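Local coordinates for anaphase-promoting complex subunit cut9 (Schizosaccharomyces pombe, PDB 2XPI), which serves as a TPR-repeat subunit of the anaphase-promoting complex, the E3 ubiquitin ligase that controls progression through mitosis and G1, at residues A[132-137]-A[161-166]; A[235-240]-A[277-282]; A[344-349]-A[359-364]; A[391-396]-A[420-425]. All coordinates share one frame; numbering follows the deposited sequence.

How the contacts relate
Four contacts follow one another along an all-helical TPR chain, each closing before the next opens. Contact 1 joins helix 133-142 to the end of helix 150-162. Contact 2 sets helix 234-242 against the loop between helices 268-276 and 285-296, and its centre lies about 29 Å from that of contact 1; both touch the second subunit, in line with the homodimerization role of TPR 1-7. Contact 3, about 24 Å from contact 2 between centres, pairs helices 342-352 and 355-368 inside TPR 8, where hcn1 binding begins. The centre of contact 4, linking helix 389-402 to the junction of helices 407-420 and 423-435, is about 20 Å from that of contact 3. No two touch; contacts 1, 2 and 4 join successive repeats, while contact 3 lies inside one.

Contact 1 (A[132-137]-A[161-166]); sequences DYARAK and VKLYDW
Lys162 lays its aliphatic chain across one face of the Tyr133 ring. Its CB sits over the ring centre, 3.6 Å from the Tyr133 centroid and only 9° off the ring normal, a CH-pi contact. Beyond CB the lysine chain bends at chi2 (-65°) and then runs extended, which carries it along the ring toward the hydroxyl: Lys162 CG lies 3.5 Å from Tyr133 CE1, and Lys162 CE 3.7 Å from Tyr133 OH. A lysine suits this exposed place, since its methylenes can cover an aromatic face while the ammonium group leads away from the first segment. Replacing Tyr133 by an alanine would probably strip the lysine methylenes of the surface they lie on and set that chain free to turn. One residue on, Leu163 takes over at the root of the tyrosine side chain. Its CD1 reaches Tyr133 CB at 3.9 Å, and its CD2 rests 3.6 Å from the backbone N of Ala134, where the small alanine side chain lets the leucine come close to the first turn of helix 133-142. At Tyr164 the chain leaves the helix with positive phi in a Schellman motif, and Asp165 OD1 then caps the next helix by accepting from Gly168 N. Ala134 also packs on Tyr337 of the second subunit, so the first turn of its helix is shared with the dimer interface. Helix 133-142 of TPR 2 thus meets the end of helix 150-162 of TPR 3, the packing of adjacent repeats that builds a TPR superhelix.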
# COMPACT_ATOMS: atom_id res chain seq x y z
N ASP A 132 -0.71 6.03 6.80
CA ASP A 132 -0.34 6.45 8.15
C ASP A 132 -1.55 6.38 9.06
O ASP A 132 -2.12 7.41 9.44
CB ASP A 132 0.22 7.87 8.17
CG ASP A 132 1.68 7.94 7.76
OD1 ASP A 132 1.97 7.75 6.56
OD2 ASP A 132 2.54 8.18 8.64
N TYR A 133 -1.94 5.16 9.40
CA TYR A 133 -3.15 4.90 10.16
C TYR A 133 -2.98 5.27 11.62
O TYR A 133 -3.88 5.84 12.21
CB TYR A 133 -3.56 3.44 10.03
CG TYR A 133 -3.91 3.04 8.61
CD1 TYR A 133 -5.04 3.57 7.99
CD2 TYR A 133 -3.14 2.12 7.92
CE1 TYR A 133 -5.38 3.19 6.70
CE2 TYR A 133 -3.46 1.75 6.63
CZ TYR A 133 -4.58 2.28 6.03
OH TYR A 133 -4.91 1.89 4.74
N ALA A 134 -1.84 4.93 12.20
CA ALA A 134 -1.55 5.40 13.55
C ALA A 134 -1.68 6.93 13.60
O ALA A 134 -2.29 7.48 14.51
CB ALA A 134 -0.16 4.97 13.99
N ARG A 135 -1.12 7.61 12.60
CA ARG A 135 -1.14 9.06 12.61
C ARG A 135 -2.54 9.68 12.56
O ARG A 135 -2.84 10.58 13.35
CB ARG A 135 -0.26 9.65 11.51
CG ARG A 135 -0.11 11.14 11.67
CD ARG A 135 0.79 11.72 10.63
NE ARG A 135 1.47 12.90 11.12
CZ ARG A 135 2.05 13.78 10.32
NH1 ARG A 135 2.00 13.59 9.01
NH2 ARG A 135 2.67 14.85 10.82
N ALA A 136 -3.37 9.24 11.62
CA ALA A 136 -4.78 9.65 11.60
C ALA A 136 -5.45 9.29 12.93
O ALA A 136 -6.17 10.11 13.51
CB ALA A 136 -5.53 8.98 10.45
N LYS A 137 -5.24 8.07 13.40
CA LYS A 137 -5.88 7.66 14.65
C LYS A 137 -5.54 8.69 15.71
O LYS A 137 -6.43 9.23 16.37
CB LYS A 137 -5.44 6.26 15.09
CG LYS A 137 -6.11 5.77 16.37
CD LYS A 137 -5.09 5.15 17.36
CE LYS A 137 -4.38 6.20 18.25
NZ LYS A 137 -2.98 6.59 17.84
N VAL A 161 -9.20 -0.56 13.02
CA VAL A 161 -9.31 -1.81 12.28
C VAL A 161 -8.10 -2.07 11.38
O VAL A 161 -7.60 -3.20 11.31
CB VAL A 161 -10.64 -1.89 11.48
CG1 VAL A 161 -10.54 -2.90 10.34
CG2 VAL A 161 -11.81 -2.23 12.40
N LYS A 162 -7.63 -1.03 10.69
CA LYS A 162 -6.41 -1.14 9.87
C LYS A 162 -5.19 -1.48 10.72
O LYS A 162 -4.17 -1.97 10.21
CB LYS A 162 -6.15 0.18 9.13
CG LYS A 162 -7.05 0.42 7.96
CD LYS A 162 -6.79 -0.62 6.91
CE LYS A 162 -7.68 -0.43 5.72
NZ LYS A 162 -7.48 -1.55 4.74
N LEU A 163 -5.29 -1.18 12.01
CA LEU A 163 -4.20 -1.41 12.95
C LEU A 163 -4.39 -2.74 13.68
O LEU A 163 -3.54 -3.16 14.46
CB LEU A 163 -4.11 -0.27 13.97
CG LEU A 163 -3.02 0.81 13.78
CD1 LEU A 163 -2.27 0.62 12.46
CD2 LEU A 163 -3.57 2.24 13.93
N TYR A 164 -5.52 -3.40 13.43
CA TYR A 164 -5.80 -4.69 14.04
C TYR A 164 -6.11 -4.54 15.53
O TYR A 164 -6.08 -5.53 16.29
CB TYR A 164 -4.60 -5.63 13.87
CG TYR A 164 -4.18 -5.83 12.45
CD1 TYR A 164 -5.02 -6.43 11.53
CD2 TYR A 164 -2.92 -5.44 12.02
CE1 TYR A 164 -4.63 -6.63 10.22
CE2 TYR A 164 -2.51 -5.63 10.72
CZ TYR A 164 -3.37 -6.23 9.82
OH TYR A 164 -2.97 -6.43 8.51
N ASP A 165 -6.41 -3.32 15.94
CA ASP A 165 -6.78 -3.05 17.31
C ASP A 165 -8.26 -3.34 17.50
O ASP A 165 -9.10 -2.47 17.28
CB ASP A 165 -6.47 -1.60 17.64
CG ASP A 165 -6.45 -1.33 19.13
OD1 ASP A 165 -7.19 -2.02 19.88
OD2 ASP A 165 -5.68 -0.43 19.55
N TRP A 166 -8.59 -4.56 17.91
CA TRP A 166 -9.98 -5.00 17.86
C TRP A 166 -10.82 -4.49 19.02
O TRP A 166 -11.97 -4.12 18.83
CB TRP A 166 -10.07 -6.52 17.77
CG TRP A 166 -9.26 -7.08 16.67
CD1 TRP A 166 -8.28 -8.01 16.77
CD2 TRP A 166 -9.34 -6.73 15.29
NE1 TRP A 166 -7.74 -8.27 15.54
CE2 TRP A 166 -8.37 -7.49 14.60
CE3 TRP A 166 -10.13 -5.83 14.56
CZ2 TRP A 166 -8.17 -7.39 13.23
CZ3 TRP A 166 -9.94 -5.74 13.18
CH2 TRP A 166 -8.96 -6.52 12.53

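Contact 2 (A[235-240]-A[277-282]); sequences EAFDQL and LKLNKT
Phe237 points its ring edge at the loop, meeting Lys278 and Leu279 with the far rim. Its CE2 lies 3.7 Å from Lys278 CG, and its CZ is 3.8 Å from Leu279 CD1, with both aliphatic atoms near the ring plane. The phenylalanine's CG stands opposite the backbone N (chi1 -170°), which carries the ring out from helix 234-242. A long flat side chain suits this buried position, and a leucine methyl is a fitting neighbour for its rim. An alanine in place of Phe237 is likely to open a gap beside Leu279 and leave the Lys278 methylenes without their apolar mate. The lysine contributes only its CB and CG here; its chain bends at chi2, and its ammonium group leads away to a salt bridge with Asp306. Tyr275 stacks on the ring, and Val255 of helix 248-257 packs against both Phe237 and Leu279. Contact 2 joins helix 234-242 of TPR 5 to the loop between the two helices of TPR 6, packing between adjacent repeats of the TPR superhelix, and the loop is shaped by its own polar bonds. Lys281 NZ donates to Leu279 O at 3.1 Å, in the carbonyl plane, fastening the backbone next to the leucine. Asn280 forms an Asx turn: its OD1 accepts from Thr282 N at 2.9 Å, from above the amide plane. Thr282 OG1 gives that same oxygen a second bond, at 3.0 Å and on a lone pair, and Ser283 N donates to it as well. Further out, Asn280 ND2 reaches Gly439 O.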
# COMPACT_ATOMS: atom_id res chain seq x y z
N GLU A 235 -20.75 -2.88 0.83
CA GLU A 235 -19.56 -3.56 1.37
C GLU A 235 -20.03 -4.64 2.33
O GLU A 235 -19.38 -5.67 2.45
CB GLU A 235 -18.58 -2.64 2.14
CG GLU A 235 -17.74 -1.67 1.35
CD GLU A 235 -16.63 -2.26 0.50
OE1 GLU A 235 -15.79 -3.06 0.95
OE2 GLU A 235 -16.56 -1.84 -0.66
N ALA A 236 -21.11 -4.35 3.06
CA ALA A 236 -21.73 -5.31 3.97
C ALA A 236 -22.33 -6.52 3.22
O ALA A 236 -22.01 -7.67 3.53
CB ALA A 236 -22.81 -4.64 4.78
N PHE A 237 -23.19 -6.25 2.25
CA PHE A 237 -23.78 -7.25 1.37
C PHE A 237 -22.69 -8.13 0.78
O PHE A 237 -22.77 -9.36 0.79
CB PHE A 237 -24.51 -6.53 0.22
CG PHE A 237 -25.35 -7.42 -0.62
CD1 PHE A 237 -26.33 -8.22 -0.05
CD2 PHE A 237 -25.18 -7.46 -1.99
CE1 PHE A 237 -27.12 -9.06 -0.83
CE2 PHE A 237 -25.97 -8.28 -2.78
CZ PHE A 237 -26.94 -9.08 -2.20
N ASP A 238 -21.66 -7.49 0.25
CA ASP A 238 -20.57 -8.24 -0.33
C ASP A 238 -19.88 -9.12 0.71
O ASP A 238 -19.45 -10.22 0.39
CB ASP A 238 -19.58 -7.30 -1.02
CG ASP A 238 -18.36 -8.03 -1.52
OD1 ASP A 238 -17.24 -7.73 -1.04
OD2 ASP A 238 -18.53 -8.95 -2.36
N GLN A 239 -19.76 -8.66 1.95
CA GLN A 239 -19.21 -9.50 3.00
C GLN A 239 -20.15 -10.68 3.32
O GLN A 239 -19.72 -11.82 3.31
CB GLN A 239 -18.91 -8.72 4.28
CG GLN A 239 -17.63 -7.88 4.23
CD GLN A 239 -16.42 -8.64 3.72
OE1 GLN A 239 -15.94 -9.59 4.36
NE2 GLN A 239 -15.90 -8.23 2.57
N LEU A 240 -21.42 -10.40 3.59
CA LEU A 240 -22.38 -11.46 3.84
C LEU A 240 -22.31 -12.52 2.75
O LEU A 240 -22.06 -13.68 3.04
CB LEU A 240 -23.80 -10.91 3.93
CG LEU A 240 -24.07 -10.15 5.22
CD1 LEU A 240 -25.28 -9.25 5.06
CD2 LEU A 240 -24.25 -11.11 6.39
N LEU A 277 -29.51 -10.19 -8.50
CA LEU A 277 -28.58 -10.81 -9.44
C LEU A 277 -27.40 -11.48 -8.73
O LEU A 277 -26.71 -12.30 -9.33
CB LEU A 277 -28.01 -9.80 -10.43
CG LEU A 277 -28.90 -9.12 -11.46
CD1 LEU A 277 -28.01 -8.51 -12.52
CD2 LEU A 277 -29.90 -10.09 -12.10
N LYS A 278 -27.15 -11.11 -7.48
CA LYS A 278 -26.04 -11.67 -6.70
C LYS A 278 -26.40 -13.01 -6.05
O LYS A 278 -25.53 -13.69 -5.49
CB LYS A 278 -25.59 -10.69 -5.61
CG LYS A 278 -24.95 -9.43 -6.14
CD LYS A 278 -23.96 -9.79 -7.24
CE LYS A 278 -23.06 -8.63 -7.63
NZ LYS A 278 -21.94 -9.14 -8.48
N LEU A 279 -27.67 -13.38 -6.15
CA LEU A 279 -28.27 -14.37 -5.27
C LEU A 279 -28.41 -15.76 -5.86
O LEU A 279 -28.03 -16.00 -7.00
CB LEU A 279 -29.66 -13.88 -4.87
CG LEU A 279 -29.79 -13.09 -3.58
CD1 LEU A 279 -28.47 -12.49 -3.12
CD2 LEU A 279 -30.86 -12.03 -3.78
N ASN A 280 -28.96 -16.67 -5.06
CA ASN A 280 -29.21 -18.03 -5.50
C ASN A 280 -30.12 -18.10 -6.72
O ASN A 280 -31.31 -17.74 -6.66
CB ASN A 280 -29.82 -18.87 -4.38
CG ASN A 280 -29.90 -20.34 -4.74
OD1 ASN A 280 -30.85 -20.79 -5.39
ND2 ASN A 280 -28.88 -21.10 -4.34
N LYS A 281 -29.56 -18.61 -7.81
CA LYS A 281 -30.25 -18.70 -9.09
C LYS A 281 -31.48 -19.60 -9.11
O LYS A 281 -32.39 -19.36 -9.91
CB LYS A 281 -29.26 -19.15 -10.17
CG LYS A 281 -29.18 -18.23 -11.36
CD LYS A 281 -28.85 -16.81 -10.93
CE LYS A 281 -27.55 -16.76 -10.17
NZ LYS A 281 -27.14 -15.37 -9.88
N THR A 282 -31.53 -20.62 -8.25
CA THR A 282 -32.54 -21.68 -8.39
C THR A 282 -33.83 -21.50 -7.59
O THR A 282 -34.91 -21.84 -8.07
CB THR A 282 -31.95 -23.11 -8.11
OG1 THR A 282 -31.84 -23.35 -6.69
CG2 THR A 282 -30.58 -23.28 -8.78

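Contact 3 (A[344-349]-A[359-364]); sequences LHLASL and YLISND
TPR 8 is an antiparallel helix pair, and this contact lies between its two helices, whose short segments run at 146° with axes 11.8 Å apart at their closest. Ile361 of helix 355-368 carries the whole contact from its side, reaching His345, Leu346 and Leu349 with its two branches. The longer branch does most of the touching. Its CD1 meets Leu349 CD1 tip to tip at 3.5 Å, and lies equally far, 3.5 Å, from His345 CE1, near the plane of the imidazole at its edge. The shorter branch, CG2, turns toward Leu346 CD1 at 4.2 Å. With CG1 placed opposite the carbonyl carbon (chi1 -70°), the two branches part. The buried site calls for apolar groups, and two branches from one CB let an isoleucine meet His345 and Leu349 with one and Leu346 with the other. The histidine offers the methyl a ring carbon rather than a polar contact, while its side chain also packs on helix 321-334. Within the first helix, Ser348 OG donates to Leu344 O at 2.9 Å, tilted 20° from the carbonyl plane; Ser348 N reaches that oxygen from the opposite face of the plane. This settles a buried hydroxyl inside its own helix. Leu344 takes no part in the contact with Ile361; it touches a modified side chain of another protein's chain, consistent with the acetyl-methionine of hcn1 that these repeats bury. Two antiparallel helices packed through apolar side chains are the hallmark of a TPR unit, here one whose first helix also touches a partner protein.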
# COMPACT_ATOMS: atom_id res chain seq x y z
N LEU A 344 -16.61 -19.78 -13.41
CA LEU A 344 -17.56 -20.25 -14.42
C LEU A 344 -16.84 -20.59 -15.72
O LEU A 344 -17.13 -21.59 -16.40
CB LEU A 344 -18.60 -19.17 -14.70
CG LEU A 344 -20.05 -19.36 -14.28
CD1 LEU A 344 -20.37 -20.84 -13.98
CD2 LEU A 344 -20.38 -18.49 -13.08
N HIS A 345 -15.91 -19.72 -16.08
CA HIS A 345 -15.16 -19.88 -17.30
C HIS A 345 -14.25 -21.12 -17.23
O HIS A 345 -14.26 -21.98 -18.11
CB HIS A 345 -14.34 -18.61 -17.52
CG HIS A 345 -13.69 -18.55 -18.85
ND1 HIS A 345 -12.33 -18.51 -19.01
CD2 HIS A 345 -14.22 -18.57 -20.10
CE1 HIS A 345 -12.04 -18.48 -20.31
NE2 HIS A 345 -13.18 -18.51 -20.98
N LEU A 346 -13.45 -21.18 -16.17
CA LEU A 346 -12.58 -22.31 -15.92
C LEU A 346 -13.35 -23.64 -15.91
O LEU A 346 -12.98 -24.60 -16.61
CB LEU A 346 -11.87 -22.13 -14.58
CG LEU A 346 -10.50 -21.47 -14.59
CD1 LEU A 346 -10.03 -21.14 -15.98
CD2 LEU A 346 -10.51 -20.22 -13.73
N ALA A 347 -14.41 -23.69 -15.11
CA ALA A 347 -15.15 -24.93 -14.94
C ALA A 347 -15.77 -25.39 -16.26
O ALA A 347 -15.82 -26.58 -16.56
CB ALA A 347 -16.19 -24.79 -13.86
N SER A 348 -16.23 -24.44 -17.07
CA SER A 348 -16.78 -24.77 -18.38
C SER A 348 -15.72 -25.24 -19.37
O SER A 348 -15.99 -26.11 -20.19
CB SER A 348 -17.56 -23.60 -18.97
OG SER A 348 -18.70 -23.33 -18.19
N LEU A 349 -14.52 -24.67 -19.30
CA LEU A 349 -13.41 -25.15 -20.13
C LEU A 349 -12.98 -26.57 -19.72
O LEU A 349 -12.67 -27.39 -20.58
CB LEU A 349 -12.22 -24.18 -20.12
CG LEU A 349 -12.33 -22.81 -20.83
CD1 LEU A 349 -11.14 -21.89 -20.47
CD2 LEU A 349 -12.50 -22.93 -22.35
N TYR A 359 -4.39 -23.72 -20.13
CA TYR A 359 -2.96 -23.49 -19.98
C TYR A 359 -2.56 -22.02 -20.16
O TYR A 359 -1.78 -21.48 -19.37
CB TYR A 359 -2.19 -24.34 -20.99
CG TYR A 359 -0.70 -24.27 -20.81
CD1 TYR A 359 -0.06 -24.97 -19.78
CD2 TYR A 359 0.09 -23.50 -21.68
CE1 TYR A 359 1.31 -24.91 -19.61
CE2 TYR A 359 1.47 -23.45 -21.52
CZ TYR A 359 2.07 -24.15 -20.48
OH TYR A 359 3.43 -24.09 -20.32
N LEU A 360 -3.08 -21.39 -21.21
CA LEU A 360 -2.83 -19.98 -21.47
C LEU A 360 -3.31 -19.09 -20.31
O LEU A 360 -2.58 -18.21 -19.84
CB LEU A 360 -3.52 -19.55 -22.76
CG LEU A 360 -3.20 -20.37 -24.02
CD1 LEU A 360 -4.15 -20.00 -25.16
CD2 LEU A 360 -1.73 -20.23 -24.45
N ILE A 361 -4.54 -19.33 -19.87
CA ILE A 361 -5.14 -18.55 -18.79
C ILE A 361 -4.37 -18.68 -17.48
O ILE A 361 -4.07 -17.68 -16.82
CB ILE A 361 -6.59 -18.99 -18.54
CG1 ILE A 361 -7.47 -18.56 -19.72
CG2 ILE A 361 -7.11 -18.39 -17.26
CD1 ILE A 361 -8.70 -19.42 -19.87
N SER A 362 -4.06 -19.90 -17.09
CA SER A 362 -3.38 -20.09 -15.82
C SER A 362 -2.04 -19.35 -15.84
O SER A 362 -1.61 -18.80 -14.83
CB SER A 362 -3.21 -21.58 -15.47
OG SER A 362 -3.05 -22.37 -16.63
N ASN A 363 -1.41 -19.32 -17.00
CA ASN A 363 -0.07 -18.76 -17.09
C ASN A 363 -0.01 -17.24 -16.99
O ASN A 363 0.86 -16.71 -16.30
CB ASN A 363 0.70 -19.29 -18.30
CG ASN A 363 1.28 -20.67 -18.05
OD1 ASN A 363 1.35 -21.51 -18.95
ND2 ASN A 363 1.68 -20.93 -16.80
N ASP A 364 -0.93 -16.53 -17.63
CA ASP A 364 -0.89 -15.09 -17.44
C ASP A 364 -1.59 -14.64 -16.18
O ASP A 364 -1.38 -13.51 -15.73
CB ASP A 364 -1.35 -14.29 -18.68
CG ASP A 364 -2.83 -14.37 -18.93
OD1 ASP A 364 -3.52 -13.33 -18.81
OD2 ASP A 364 -3.28 -15.47 -19.27

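Contact 4 (A[391-396]-A[420-425]); sequences EARRYF and EGEHDQ
Segment 391-396 of helix 389-402 faces a turn in which Gly421 leaves the preceding helix with positive phi in a Schellman motif and Glu422 occupies the N-cap position of the next, the CA atoms of Arg393 and Glu420 standing 10.0 Å apart. Glycine suits its place, since any side chain there would jam against Glu420 O. The CG of Arg393 lies opposite the backbone N (chi1 178°), and the chain then bends at chi2 and chi3, which brings the guanidinium edge against the aliphatic part of Glu420: NH1 of Arg393 is 3.5 Å from CG of Glu420, near the guanidinium plane. The Glu420 carboxylate plane is turned 44° from the guanidinium, its OE2 5.5 Å from Arg393 NH1. Glu422 approaches obliquely, with OE1 4.4 Å from Arg393 NH2 and well out of the guanidinium plane. Arg393 also packs on Phe413 and Phe417 of helix 407-420. A long, flexible cation suits this surface position between TPR 9 and TPR 10, because its side chain can pack on aromatics while its end lies near two acids. The charges probably attract at a distance; no salt bridge between the segments fixes the guanidinium, and crystal neighbours may influence these side chains.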
# COMPACT_ATOMS: atom_id res chain seq x y z
N GLU A 391 -0.42 -32.55 -8.53
CA GLU A 391 -0.15 -31.12 -8.62
C GLU A 391 -1.46 -30.32 -8.68
O GLU A 391 -1.51 -29.16 -8.25
CB GLU A 391 0.82 -30.81 -9.78
CG GLU A 391 0.65 -31.68 -11.01
CD GLU A 391 1.30 -33.06 -10.88
OE1 GLU A 391 2.55 -33.13 -10.90
OE2 GLU A 391 0.57 -34.08 -10.78
N ALA A 392 -2.52 -30.95 -9.15
CA ALA A 392 -3.84 -30.34 -9.05
C ALA A 392 -4.22 -30.19 -7.58
O ALA A 392 -4.61 -29.11 -7.14
CB ALA A 392 -4.86 -31.15 -9.80
N ARG A 393 -4.12 -31.28 -6.81
CA ARG A 393 -4.40 -31.20 -5.38
C ARG A 393 -3.60 -30.11 -4.69
O ARG A 393 -4.17 -29.31 -3.94
CB ARG A 393 -4.15 -32.51 -4.66
CG ARG A 393 -4.41 -32.39 -3.17
CD ARG A 393 -4.95 -33.67 -2.59
NE ARG A 393 -3.90 -34.64 -2.33
CZ ARG A 393 -3.89 -35.88 -2.80
NH1 ARG A 393 -4.88 -36.32 -3.58
NH2 ARG A 393 -2.89 -36.69 -2.49
N ARG A 394 -2.30 -30.06 -4.95
CA ARG A 394 -1.47 -28.99 -4.40
C ARG A 394 -2.10 -27.59 -4.63
O ARG A 394 -2.13 -26.75 -3.72
CB ARG A 394 -0.03 -28.99 -4.96
CG ARG A 394 0.49 -27.55 -5.09
CD ARG A 394 1.99 -27.40 -5.12
NE ARG A 394 2.51 -26.23 -4.38
CZ ARG A 394 1.87 -25.55 -3.41
NH1 ARG A 394 0.64 -25.86 -3.02
NH2 ARG A 394 2.50 -24.54 -2.81
N TYR A 395 -2.60 -27.35 -5.83
CA TYR A 395 -3.01 -25.99 -6.19
C TYR A 395 -4.38 -25.60 -5.69
O TYR A 395 -4.61 -24.44 -5.41
CB TYR A 395 -2.83 -25.72 -7.68
CG TYR A 395 -1.35 -25.60 -8.00
CD1 TYR A 395 -0.62 -24.49 -7.58
CD2 TYR A 395 -0.68 -26.61 -8.67
CE1 TYR A 395 0.72 -24.38 -7.85
CE2 TYR A 395 0.68 -26.51 -8.95
CZ TYR A 395 1.37 -25.39 -8.52
OH TYR A 395 2.72 -25.28 -8.77
N PHE A 396 -5.29 -26.57 -5.57
CA PHE A 396 -6.57 -26.29 -4.97
C PHE A 396 -6.33 -26.11 -3.48
O PHE A 396 -7.02 -25.35 -2.81
CB PHE A 396 -7.56 -27.42 -5.21
CG PHE A 396 -7.90 -27.63 -6.66
CD1 PHE A 396 -8.39 -26.57 -7.42
CD2 PHE A 396 -7.76 -28.87 -7.25
CE1 PHE A 396 -8.70 -26.75 -8.75
CE2 PHE A 396 -8.08 -29.06 -8.57
CZ PHE A 396 -8.55 -27.99 -9.32
N GLU A 420 -8.20 -40.00 -6.32
CA GLU A 420 -7.16 -40.82 -5.69
C GLU A 420 -7.71 -41.95 -4.82
O GLU A 420 -6.96 -42.79 -4.34
CB GLU A 420 -6.23 -39.95 -4.83
CG GLU A 420 -5.15 -39.20 -5.60
CD GLU A 420 -4.81 -39.85 -6.94
OE1 GLU A 420 -5.70 -39.85 -7.82
OE2 GLU A 420 -3.67 -40.35 -7.13
N GLY A 421 -9.02 -41.96 -4.62
CA GLY A 421 -9.63 -42.94 -3.73
C GLY A 421 -9.54 -42.54 -2.27
O GLY A 421 -9.76 -43.35 -1.41
N GLU A 422 -9.23 -41.29 -1.99
CA GLU A 422 -9.17 -40.83 -0.60
C GLU A 422 -10.53 -40.35 -0.11
O GLU A 422 -10.77 -39.15 0.06
CB GLU A 422 -8.17 -39.69 -0.48
CG GLU A 422 -7.28 -39.81 0.70
CD GLU A 422 -5.91 -40.25 0.28
OE1 GLU A 422 -5.46 -39.80 -0.80
OE2 GLU A 422 -5.30 -41.05 1.02
N HIS A 423 -11.42 -41.30 0.13
CA HIS A 423 -12.80 -40.99 0.43
C HIS A 423 -13.01 -40.04 1.61
O HIS A 423 -13.76 -39.09 1.48
CB HIS A 423 -13.62 -42.28 0.63
CG HIS A 423 -13.42 -43.27 -0.46
ND1 HIS A 423 -13.55 -42.94 -1.79
CD2 HIS A 423 -13.06 -44.58 -0.42
CE1 HIS A 423 -13.30 -44.01 -2.53
NE2 HIS A 423 -13.00 -45.01 -1.72
N ASP A 424 -12.38 -40.30 2.75
CA ASP A 424 -12.61 -39.47 3.94
C ASP A 424 -12.23 -38.00 3.76
O ASP A 424 -12.95 -37.08 4.20
CB ASP A 424 -11.87 -40.05 5.13
CG ASP A 424 -12.57 -41.26 5.69
OD1 ASP A 424 -11.92 -42.05 6.43
OD2 ASP A 424 -13.77 -41.42 5.38
N GLN A 425 -11.10 -37.78 3.11
CA GLN A 425 -10.66 -36.44 2.85
C GLN A 425 -11.53 -35.80 1.81
O GLN A 425 -11.77 -34.59 1.87
CB GLN A 425 -9.20 -36.44 2.43
CG GLN A 425 -8.36 -37.17 3.44
CD GLN A 425 -6.95 -36.69 3.50
OE1 GLN A 425 -6.70 -35.50 3.72
NE2 GLN A 425 -6.01 -37.60 3.31